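Long-range contact in putative uncharacterized protein (Neurospora crassa, PDB 3EUQ), which probably acts as an acyltransferase of the chalcone synthase family, a type III polyketide synthase that makes pentaketides: residues A[1-6]-A[224-229]. The protein carries 1 engineered substitution. Residues are numbered along the deposited sequence; the frame is centred on the assembly and turned at random.
Sequences LGLSIT and YDLLGW
Leu-3 O accepts from Leu-226 N at 2.8 Å, the donor standing 40° out of the carbonyl plane, and a water makes weak bonds to this oxygen and to Asp-225 OD1. Farther along, Ile-5 N meets Tyr-224 O at 2.7 Å and Tyr-224 N returns to Ile-5 O at 3.3 Å, the two reciprocal hydrogen bonds of an antiparallel hydrogen-bonded pair. Ser-4 and Asp-225 form the adjoining non-hydrogen-bonded pair; the Asp-225 carboxylate, beside Ser-4 CB, forms a salt bridge with Arg-379. These bonds join central strands 4-11 and 224-233 of the mixed thiolase-like sheet. Past Leu-226 the strands part, and a second water bridges Leu-3 N and Leu-226 O, accepting from the first and donating to the second. There side chains take over: Leu-3 CD1 comes to the edge of the Trp-229 ring, 3.7 Å from CZ3, while Leu-1 CD1 lies 3.9 Å from CH2. With CG between backbone N and carbonyl carbon (chi1 51°), the indole swings back toward these leucines. An alanine in place of Trp-229 would probably leave both leucine methyls without their aromatic neighbour and open a gap beside Arg-163 of the second subunit. Direct backbone bonds thus serve the polar atoms from Ile-5 to Leu-3 O; from Leu-3 N toward Leu-1, water and apolar packing replace them.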
loop_
_atom_site.group_PDB
_atom_site.type_symbol
_atom_site.label_atom_id
_atom_site.label_comp_id
_atom_site.label_asym_id
_atom_site.label_seq_id
_atom_site.Cartn_x
_atom_site.Cartn_y
_atom_site.Cartn_z
ATOM N N LEU A 1 26.454 4.034 -0.054
ATOM C CA LEU A 1 25.145 4.764 0.044
ATOM C C LEU A 1 24.822 5.119 1.488
ATOM O O LEU A 1 23.902 5.907 1.758
ATOM C CB LEU A 1 24.000 3.941 -0.569
ATOM C CG LEU A 1 24.108 3.512 -2.032
ATOM C CD1 LEU A 1 23.060 2.460 -2.357
ATOM C CD2 LEU A 1 23.987 4.700 -2.967
ATOM N N GLY A 2 25.577 4.537 2.415
ATOM C CA GLY A 2 25.340 4.753 3.844
ATOM C C GLY A 2 24.082 4.079 4.367
ATOM O O GLY A 2 23.503 4.524 5.367
ATOM N N LEU A 3 23.672 2.994 3.707
ATOM C CA LEU A 3 22.477 2.249 4.104
ATOM C C LEU A 3 22.818 0.986 4.845
ATOM O O LEU A 3 23.570 0.138 4.349
ATOM C CB LEU A 3 21.625 1.889 2.891
ATOM C CG LEU A 3 21.119 3.071 2.088
ATOM C CD1 LEU A 3 20.441 2.570 0.824
ATOM C CD2 LEU A 3 20.188 3.901 2.965
ATOM N N SER A 4 22.249 0.847 6.037
ATOM C CA SER A 4 22.540 -0.325 6.848
ATOM C C SER A 4 21.327 -0.875 7.577
ATOM O O SER A 4 20.478 -0.126 8.044
ATOM C CB SER A 4 23.683 -0.035 7.825
ATOM O OG SER A 4 23.333 0.987 8.746
ATOM N N ILE A 5 21.259 -2.203 7.651
ATOM C CA ILE A 5 20.307 -2.879 8.516
ATOM C C ILE A 5 20.974 -2.999 9.870
ATOM O O ILE A 5 21.982 -3.692 10.005
ATOM C CB ILE A 5 19.890 -4.268 7.970
ATOM C CG1 ILE A 5 19.080 -4.108 6.679
ATOM C CG2 ILE A 5 19.039 -5.044 9.018
ATOM C CD1 ILE A 5 19.035 -5.373 5.801
ATOM N N THR A 6 20.418 -2.295 10.860
ATOM C CA THR A 6 21.003 -2.223 12.209
ATOM C C THR A 6 20.307 -3.142 13.213
ATOM O O THR A 6 20.824 -3.410 14.292
ATOM C CB THR A 6 21.005 -0.775 12.757
ATOM O OG1 THR A 6 19.723 -0.180 12.538
ATOM C CG2 THR A 6 22.092 0.074 12.062
ATOM N N TYR A 224 23.915 -5.708 8.308
ATOM C CA TYR A 224 24.180 -5.752 6.879
ATOM C C TYR A 224 24.245 -4.330 6.378
ATOM O O TYR A 224 23.488 -3.481 6.831
ATOM C CB TYR A 224 23.057 -6.498 6.140
ATOM C CG TYR A 224 22.811 -7.923 6.577
ATOM C CD1 TYR A 224 23.588 -8.971 6.064
ATOM C CD2 TYR A 224 21.766 -8.243 7.446
ATOM C CE1 TYR A 224 23.357 -10.296 6.436
ATOM C CE2 TYR A 224 21.525 -9.565 7.826
ATOM C CZ TYR A 224 22.332 -10.586 7.317
ATOM O OH TYR A 224 22.119 -11.894 7.679
ATOM N N ASP A 225 25.165 -4.057 5.465
ATOM C CA ASP A 225 25.112 -2.839 4.669
ATOM C C ASP A 225 24.333 -3.174 3.405
ATOM O O ASP A 225 24.558 -4.230 2.813
ATOM C CB ASP A 225 26.518 -2.393 4.274
ATOM C CG ASP A 225 27.387 -2.058 5.472
ATOM O OD1 ASP A 225 26.897 -1.382 6.403
ATOM O OD2 ASP A 225 28.565 -2.474 5.473
ATOM N N LEU A 226 23.433 -2.283 2.992
ATOM C CA LEU A 226 22.666 -2.477 1.762
ATOM C C LEU A 226 23.373 -1.787 0.600
ATOM O O LEU A 226 23.440 -0.552 0.537
ATOM C CB LEU A 226 21.224 -1.971 1.924
ATOM C CG LEU A 226 20.250 -2.106 0.740
ATOM C CD1 LEU A 226 20.135 -3.538 0.237
ATOM C CD2 LEU A 226 18.882 -1.562 1.091
ATOM N N LEU A 227 23.892 -2.590 -0.326
ATOM C CA LEU A 227 24.727 -2.053 -1.399
ATOM C C LEU A 227 23.953 -1.692 -2.643
ATOM O O LEU A 227 24.279 -0.720 -3.320
ATOM C CB LEU A 227 25.866 -3.013 -1.751
ATOM C CG LEU A 227 26.825 -3.397 -0.623
ATOM C CD1 LEU A 227 28.077 -4.045 -1.217
ATOM C CD2 LEU A 227 27.202 -2.190 0.228
ATOM N N GLY A 228 22.935 -2.476 -2.949
ATOM C CA GLY A 228 22.225 -2.307 -4.199
ATOM C C GLY A 228 21.008 -3.200 -4.279
ATOM O O GLY A 228 20.777 -4.054 -3.415
ATOM N N TRP A 229 20.231 -3.002 -5.335
ATOM C CA TRP A 229 18.962 -3.701 -5.491
ATOM C C TRP A 229 18.540 -3.653 -6.955
ATOM O O TRP A 229 18.948 -2.753 -7.713
ATOM C CB TRP A 229 17.877 -3.091 -4.577
ATOM C CG TRP A 229 17.748 -1.584 -4.688
ATOM C CD1 TRP A 229 17.014 -0.884 -5.615
ATOM C CD2 TRP A 229 18.385 -0.597 -3.856
ATOM N NE1 TRP A 229 17.137 0.466 -5.397
ATOM C CE2 TRP A 229 17.977 0.673 -4.330
ATOM C CE3 TRP A 229 19.256 -0.665 -2.750
ATOM C CZ2 TRP A 229 18.423 1.870 -3.750
ATOM C CZ3 TRP A 229 19.692 0.512 -2.171
ATOM C CH2 TRP A 229 19.266 1.773 -2.672
HETATM O O HOH W 1 26.706 1.311 4.382
HETATM O O HOH W 2 25.209 1.068 1.801
#